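Local coordinates for carbohydrate-binding module family 14 protein (Pseudocercospora fuligena, PDB 4Z4A) that probably binds chitin through a family 14 carbohydrate-binding module, as a fungal avirulence effector orthologous to the Avr4 protein recognised by the Cf-4 receptor, at residues N53-C58 / H71-P76; L45-K50 / W81-K86. All coordinates share one frame; numbering follows the deposited sequence.

Interaction 1 (N53-C58 / H71-P76); sequences NGYIQC and HEMPCP
Met73 lays its side chain against the ring of Tyr55, its partner in a hydrogen-bonded antiparallel pair. CB of Met73 does most of the touching: it stands 3.5 Å from the centroid of the Tyr55 ring and 20° off the normal, a CH-pi contact displaced toward CZ. CG continues over the hydroxyl end, 3.7 Å from Tyr55 CE2. Bends at the second and third torsions then fold SD back from the ring and leave CE near the phenolic OH. The tyrosine accepts this cover because its CG sits between the backbone N and the carbonyl carbon (chi1 59°), which swings the ring across to the neighbouring strand. Trp81 stacks on Tyr55 as well, and the sulfur of Cys75, disulfide-bonded to Cys88, lies at the ring edge.

Along the paired backbones, Tyr55 N donates to Met73 O over 2.8 Å, and Met73 N returns a bond to Tyr55 O. His71 N reaches Gln57 O, also at 2.8 Å, and Gln57 N answers with one to His71 O. Past the paired strands, Cys75 N bonds to Asn53 O. The ND2 of Asn53 is shared between Pro76 O, 3.3 Å away, and Leu79 O. Reciprocal bonds and strand axes at 148° define an antiparallel beta hairpin, here the 54-60/68-74 arm of the module's three-stranded sheet.

Interaction 2 (L45-K50 / W81-K86); sequences LYPSPK and WNDNKK. With EDO (1,2-ethanediol), chain Q; EDO (1,2-ethanediol), chain R.
Lys86 reaches across to the edge of strand 45-48, where its NZ donates to Leu45 O over 2.9 Å, tilted 29° from the carbonyl plane. The aliphatic part of the same lysine runs beside the leucine: Lys86 CB lies 4.1 Å from Leu45 CD1, and CD passes near Leu45 CB. A bend at chi2 (-77°), followed by an extended end, carries the ammonium group past this apolar flank to the carbonyl. Pro47 supplies the next contacts. Its CD rests 3.4 Å from Asp83 OD1, while its CB is 4.0 Å from Trp81 CD1 on the indole. Tyr46 O lies over one face of that indole, offset toward the rim.

Asp83 positions both donors. Its OD1 takes Lys86 NZ on the syn side in a 2.7 Å salt bridge and Trp81 NE1 on the anti side in a 2.9 Å hydrogen bond. The indole N-H points nearly straight at the oxygen, 163° at the hydrogen, and the acceptor lies close to the ring plane, so this bond should restrict rotation of the tryptophan. Farther out, Asp83 N is bonded to Thr95 OG1, and Trp81 O to Thr94 OG1. Two ethanediol molecules, probably from the crystallisation liquor, occupy the margins: one donates to Asp83 OD2, the other to Lys85 O.

The ammonium group therefore spans a carboxylate and a backbone carbonyl, and one carboxylate oxygen serves two donors. Such an arrangement would be expected to stabilise charged Lys86 and ionised Asp83 together, coupling the turn after strand 80-82 to strand 45-48 through a Lys86-Asp83-Trp81 polar network, with Leu45 and Pro47 packed alongside.

Overall arrangement
From the N terminus, the chain first enters interaction 2 at 45-50, turns at Asn53 and enters interaction 1 at 53-58. Strand 68-74 returns antiparallel, so the 71-76 segment closes the hairpin loop of interaction 1; only later does 81-86 come back to 45-50 and close the longer loop of interaction 2. The first closure is thus contained within the second, without crossing. Their centres are 8 Å apart, and links between them include a probable bond from Tyr46 N to Ile56 O, a salt bridge of Lys50 with Glu72, and packing of Tyr55 CB on Tyr46 O. Together they tie the three-stranded sheet to the smaller 80-82/87-89 sheet.

Interaction 1 (N53-C58 / H71-P76)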
loop_
_atom_site.group_PDB
_atom_site.type_symbol
_atom_site.label_atom_id
_atom_site.label_comp_id
_atom_site.label_asym_id
_atom_site.label_seq_id
_atom_site.Cartn_x
_atom_site.Cartn_y
_atom_site.Cartn_z
ATOM N N ASN B 53 -5.278 -0.789 -15.049
ATOM C CA ASN B 53 -4.798 0.529 -14.542
ATOM C C ASN B 53 -5.202 0.728 -13.061
ATOM O O ASN B 53 -5.557 1.829 -12.643
ATOM C CB ASN B 53 -5.275 1.705 -15.433
ATOM C CG ASN B 53 -4.686 3.093 -15.016
ATOM O OD1 ASN B 53 -5.430 4.072 -14.904
ATOM N ND2 ASN B 53 -3.375 3.186 -14.831
ATOM N N GLY B 54 -5.197 -0.369 -12.304
ATOM C CA GLY B 54 -5.494 -0.356 -10.883
ATOM C C GLY B 54 -5.421 -1.736 -10.261
ATOM O O GLY B 54 -4.937 -2.710 -10.885
ATOM N N TYR B 55 -5.892 -1.838 -9.028
ATOM C CA TYR B 55 -5.804 -3.075 -8.241
ATOM C C TYR B 55 -6.841 -3.037 -7.142
ATOM O O TYR B 55 -7.632 -2.082 -7.037
ATOM C CB TYR B 55 -4.378 -3.255 -7.649
ATOM C CG TYR B 55 -3.973 -2.104 -6.747
ATOM C CD1 TYR B 55 -3.534 -0.880 -7.284
ATOM C CD2 TYR B 55 -3.989 -2.249 -5.355
ATOM C CE1 TYR B 55 -3.176 0.163 -6.461
ATOM C CE2 TYR B 55 -3.631 -1.207 -4.526
ATOM C CZ TYR B 55 -3.195 -0.011 -5.074
ATOM O OH TYR B 55 -2.817 1.041 -4.247
ATOM N N ILE B 56 -6.905 -4.123 -6.382
ATOM C CA ILE B 56 -7.802 -4.246 -5.274
ATOM C C ILE B 56 -6.964 -4.422 -3.996
ATOM O O ILE B 56 -6.038 -5.259 -3.954
ATOM C CB ILE B 56 -8.716 -5.446 -5.434
ATOM C CG1 ILE B 56 -9.694 -5.208 -6.607
ATOM C CG2 ILE B 56 -9.474 -5.726 -4.121
ATOM C CD1 ILE B 56 -10.535 -6.423 -6.925
ATOM N N GLN B 57 -7.265 -3.594 -2.995
ATOM C CA GLN B 57 -6.728 -3.813 -1.647
ATOM C C GLN B 57 -7.874 -4.181 -0.747
ATOM O O GLN B 57 -8.926 -3.485 -0.743
ATOM C CB GLN B 57 -6.042 -2.579 -1.118
ATOM C CG GLN B 57 -5.445 -2.745 0.279
ATOM C CD GLN B 57 -4.427 -1.663 0.577
ATOM O OE1 GLN B 57 -4.162 -0.810 -0.259
ATOM N NE2 GLN B 57 -3.849 -1.705 1.752
ATOM N N CYS B 58 -7.690 -5.262 0.018
ATOM C CA CYS B 58 -8.612 -5.647 1.077
ATOM C C CYS B 58 -8.112 -5.136 2.413
ATOM O O CYS B 58 -6.962 -5.313 2.772
ATOM C CB CYS B 58 -8.812 -7.156 1.118
ATOM S SG CYS B 58 -9.886 -7.665 -0.227
ATOM N N HIS B 71 -11.402 -2.325 -1.448
ATOM C CA HIS B 71 -11.058 -1.011 -2.005
ATOM C C HIS B 71 -10.524 -1.174 -3.417
ATOM O O HIS B 71 -9.517 -1.851 -3.628
ATOM C CB HIS B 71 -10.000 -0.334 -1.144
ATOM C CG HIS B 71 -10.439 -0.088 0.255
ATOM N ND1 HIS B 71 -11.197 1.010 0.605
ATOM C CD2 HIS B 71 -10.258 -0.800 1.391
ATOM C CE1 HIS B 71 -11.458 0.967 1.898
ATOM N NE2 HIS B 71 -10.901 -0.118 2.400
ATOM N N GLU B 72 -11.227 -0.625 -4.398
ATOM C CA GLU B 72 -10.752 -0.592 -5.781
ATOM C C GLU B 72 -9.836 0.610 -5.938
ATOM O O GLU B 72 -10.250 1.755 -5.849
ATOM C CB GLU B 72 -11.945 -0.558 -6.750
ATOM C CG GLU B 72 -12.796 -1.809 -6.612
ATOM C CD GLU B 72 -13.958 -1.837 -7.593
ATOM O OE1 GLU B 72 -15.112 -1.840 -7.129
ATOM O OE2 GLU B 72 -13.724 -1.850 -8.822
ATOM N N MET B 73 -8.548 0.351 -6.109
ATOM C CA MET B 73 -7.552 1.408 -6.092
ATOM C C MET B 73 -6.995 1.673 -7.503
ATOM O O MET B 73 -6.665 0.716 -8.234
ATOM C CB MET B 73 -6.383 0.994 -5.177
ATOM C CG MET B 73 -6.759 0.598 -3.752
ATOM S SD MET B 73 -7.448 1.964 -2.777
ATOM C CE MET B 73 -5.993 3.017 -2.639
ATOM N N PRO B 74 -6.804 2.941 -7.868
ATOM C CA PRO B 74 -6.220 3.231 -9.170
ATOM C C PRO B 74 -4.675 3.194 -9.142
ATOM O O PRO B 74 -4.065 3.356 -8.079
ATOM C CB PRO B 74 -6.694 4.666 -9.426
ATOM C CG PRO B 74 -6.667 5.275 -8.068
ATOM C CD PRO B 74 -7.199 4.182 -7.168
ATOM N N CYS B 75 -4.070 2.977 -10.297
ATOM C CA CYS B 75 -2.665 3.222 -10.508
ATOM C C CYS B 75 -2.548 4.616 -11.078
ATOM O O CYS B 75 -3.493 5.102 -11.736
ATOM C CB CYS B 75 -2.066 2.255 -11.529
ATOM S SG CYS B 75 -1.866 0.585 -10.846
ATOM N N PRO B 76 -1.365 5.240 -10.934
ATOM C CA PRO B 76 -1.072 6.486 -11.629
ATOM C C PRO B 76 -1.281 6.315 -13.148
ATOM O O PRO B 76 -1.064 5.232 -13.728
ATOM C CB PRO B 76 0.392 6.768 -11.267
ATOM C CG PRO B 76 0.535 6.106 -9.925
ATOM C CD PRO B 76 -0.275 4.856 -10.019
#

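Interaction 2 (L45-K50 / W81-K86)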
loop_
_atom_site.group_PDB
_atom_site.type_symbol
_atom_site.label_atom_id
_atom_site.label_comp_id
_atom_site.label_asym_id
_atom_site.label_seq_id
_atom_site.Cartn_x
_atom_site.Cartn_y
_atom_site.Cartn_z
ATOM N N LEU B 45 -3.297 -7.605 -1.324
ATOM C CA LEU B 45 -3.327 -6.891 -2.597
ATOM C C LEU B 45 -3.554 -7.870 -3.726
ATOM O O LEU B 45 -2.898 -8.925 -3.793
ATOM C CB LEU B 45 -2.008 -6.129 -2.818
ATOM C CG LEU B 45 -1.643 -5.031 -1.821
ATOM C CD1 LEU B 45 -0.268 -4.463 -2.072
ATOM C CD2 LEU B 45 -2.678 -3.942 -1.906
ATOM N N TYR B 46 -4.409 -7.473 -4.672
ATOM C CA TYR B 46 -4.880 -8.376 -5.729
ATOM C C TYR B 46 -5.043 -7.596 -7.027
ATOM O O TYR B 46 -5.273 -6.406 -7.000
ATOM C CB TYR B 46 -6.255 -8.948 -5.338
ATOM C CG TYR B 46 -6.340 -9.522 -3.932
ATOM C CD1 TYR B 46 -6.670 -8.697 -2.846
ATOM C CD2 TYR B 46 -6.050 -10.853 -3.660
ATOM C CE1 TYR B 46 -6.739 -9.194 -1.558
ATOM C CE2 TYR B 46 -6.093 -11.337 -2.380
ATOM C CZ TYR B 46 -6.454 -10.501 -1.327
ATOM O OH TYR B 46 -6.482 -10.971 -0.030
ATOM N N PRO B 47 -4.947 -8.280 -8.167
ATOM C CA PRO B 47 -5.307 -7.688 -9.430
ATOM C C PRO B 47 -6.800 -7.353 -9.430
ATOM O O PRO B 47 -7.562 -7.988 -8.693
ATOM C CB PRO B 47 -5.000 -8.770 -10.461
ATOM C CG PRO B 47 -4.622 -9.981 -9.717
ATOM C CD PRO B 47 -4.524 -9.682 -8.275
ATOM N N SER B 48 -7.171 -6.356 -10.200
ATOM C CA SER B 48 -8.573 -6.088 -10.468
ATOM C C SER B 48 -8.979 -6.861 -11.723
ATOM O O SER B 48 -8.365 -6.680 -12.775
ATOM C CB SER B 48 -8.809 -4.615 -10.698
ATOM O OG SER B 48 -10.056 -4.406 -11.324
ATOM N N PRO B 49 -10.022 -7.715 -11.618
ATOM C CA PRO B 49 -10.540 -8.338 -12.843
ATOM C C PRO B 49 -11.181 -7.313 -13.784
ATOM O O PRO B 49 -11.570 -7.654 -14.887
ATOM C CB PRO B 49 -11.593 -9.344 -12.334
ATOM C CG PRO B 49 -11.539 -9.328 -10.849
ATOM C CD PRO B 49 -10.857 -8.046 -10.442
ATOM N N LYS B 50 -11.262 -6.055 -13.379
ATOM C CA LYS B 50 -11.926 -5.042 -14.174
ATOM C C LYS B 50 -11.014 -4.071 -14.941
ATOM O O LYS B 50 -11.447 -3.451 -15.902
ATOM C CB LYS B 50 -12.897 -4.323 -13.242
ATOM C CG LYS B 50 -13.448 -2.980 -13.673
ATOM C CD LYS B 50 -14.261 -2.363 -12.534
ATOM C CE LYS B 50 -15.149 -3.384 -11.817
ATOM N NZ LYS B 50 -15.739 -2.824 -10.576
ATOM N N TRP B 81 -0.824 -2.624 -13.277
ATOM C CA TRP B 81 -0.525 -3.560 -12.178
ATOM C C TRP B 81 0.497 -4.611 -12.538
ATOM O O TRP B 81 0.442 -5.211 -13.630
ATOM C CB TRP B 81 -1.782 -4.256 -11.757
ATOM C CG TRP B 81 -1.631 -5.048 -10.472
ATOM C CD1 TRP B 81 -1.786 -6.386 -10.329
ATOM C CD2 TRP B 81 -1.330 -4.533 -9.163
ATOM N NE1 TRP B 81 -1.606 -6.756 -9.016
ATOM C CE2 TRP B 81 -1.361 -5.624 -8.272
ATOM C CE3 TRP B 81 -1.119 -3.239 -8.646
ATOM C CZ2 TRP B 81 -1.109 -5.476 -6.902
ATOM C CZ3 TRP B 81 -0.878 -3.098 -7.299
ATOM C CH2 TRP B 81 -0.885 -4.212 -6.440
ATOM N N ASN B 82 1.433 -4.829 -11.615
ATOM C CA ASN B 82 2.467 -5.856 -11.748
ATOM C C ASN B 82 2.284 -6.720 -10.500
ATOM O O ASN B 82 2.768 -6.369 -9.422
ATOM C CB ASN B 82 3.845 -5.253 -11.771
ATOM C CG ASN B 82 4.986 -6.260 -11.703
ATOM O OD1 ASN B 82 4.817 -7.479 -11.502
ATOM N ND2 ASN B 82 6.189 -5.745 -11.752
ATOM N N ASP B 83 1.542 -7.807 -10.678
ATOM C CA ASP B 83 1.263 -8.695 -9.537
ATOM C C ASP B 83 2.447 -9.447 -8.971
ATOM O O ASP B 83 2.362 -9.918 -7.799
ATOM C CB ASP B 83 0.172 -9.679 -9.925
ATOM C CG ASP B 83 -0.620 -10.174 -8.715
ATOM O OD1 ASP B 83 -1.176 -9.380 -7.932
ATOM O OD2 ASP B 83 -0.656 -11.413 -8.569
ATOM N N ASN B 84 3.527 -9.580 -9.719
ATOM C CA ASN B 84 4.771 -10.178 -9.226
ATOM C C ASN B 84 5.368 -9.423 -8.045
ATOM O O ASN B 84 5.885 -10.025 -7.107
ATOM C CB ASN B 84 5.824 -10.294 -10.321
ATOM C CG ASN B 84 5.371 -11.182 -11.458
ATOM O OD1 ASN B 84 5.460 -10.817 -12.647
ATOM N ND2 ASN B 84 4.803 -12.283 -11.114
ATOM N N LYS B 85 5.273 -8.103 -8.116
ATOM C CA LYS B 85 5.824 -7.197 -7.101
ATOM C C LYS B 85 4.752 -6.523 -6.307
ATOM O O LYS B 85 5.075 -5.697 -5.417
ATOM C CB LYS B 85 6.715 -6.136 -7.825
ATOM C CG LYS B 85 8.062 -6.693 -8.186
ATOM C CD LYS B 85 8.965 -5.701 -8.889
ATOM C CE LYS B 85 10.299 -6.312 -9.263
ATOM N NZ LYS B 85 11.185 -5.316 -9.931
ATOM N N LYS B 86 3.486 -6.802 -6.618
ATOM C CA LYS B 86 2.246 -6.219 -6.021
ATOM C C LYS B 86 2.278 -4.682 -5.968
ATOM O O LYS B 86 2.110 -4.028 -4.908
ATOM C CB LYS B 86 2.036 -6.772 -4.604
ATOM C CG LYS B 86 1.837 -8.297 -4.619
ATOM C CD LYS B 86 0.433 -8.636 -5.066
ATOM C CE LYS B 86 0.183 -10.157 -5.059
ATOM N NZ LYS B 86 -1.192 -10.504 -5.501
HETATM C C1 EDO Q . 3.061 -2.432 -2.386
HETATM O O1 EDO Q . 2.954 -2.661 -0.974
HETATM C C2 EDO Q . 4.460 -2.738 -2.899
HETATM O O2 EDO Q . 4.694 -4.133 -2.907
HETATM C C1 EDO R . -2.280 -13.056 -11.463
HETATM O O1 EDO R . -1.174 -13.437 -10.637
HETATM C C2 EDO R . -2.000 -11.744 -12.159
HETATM O O2 EDO R . -3.027 -11.506 -13.126
#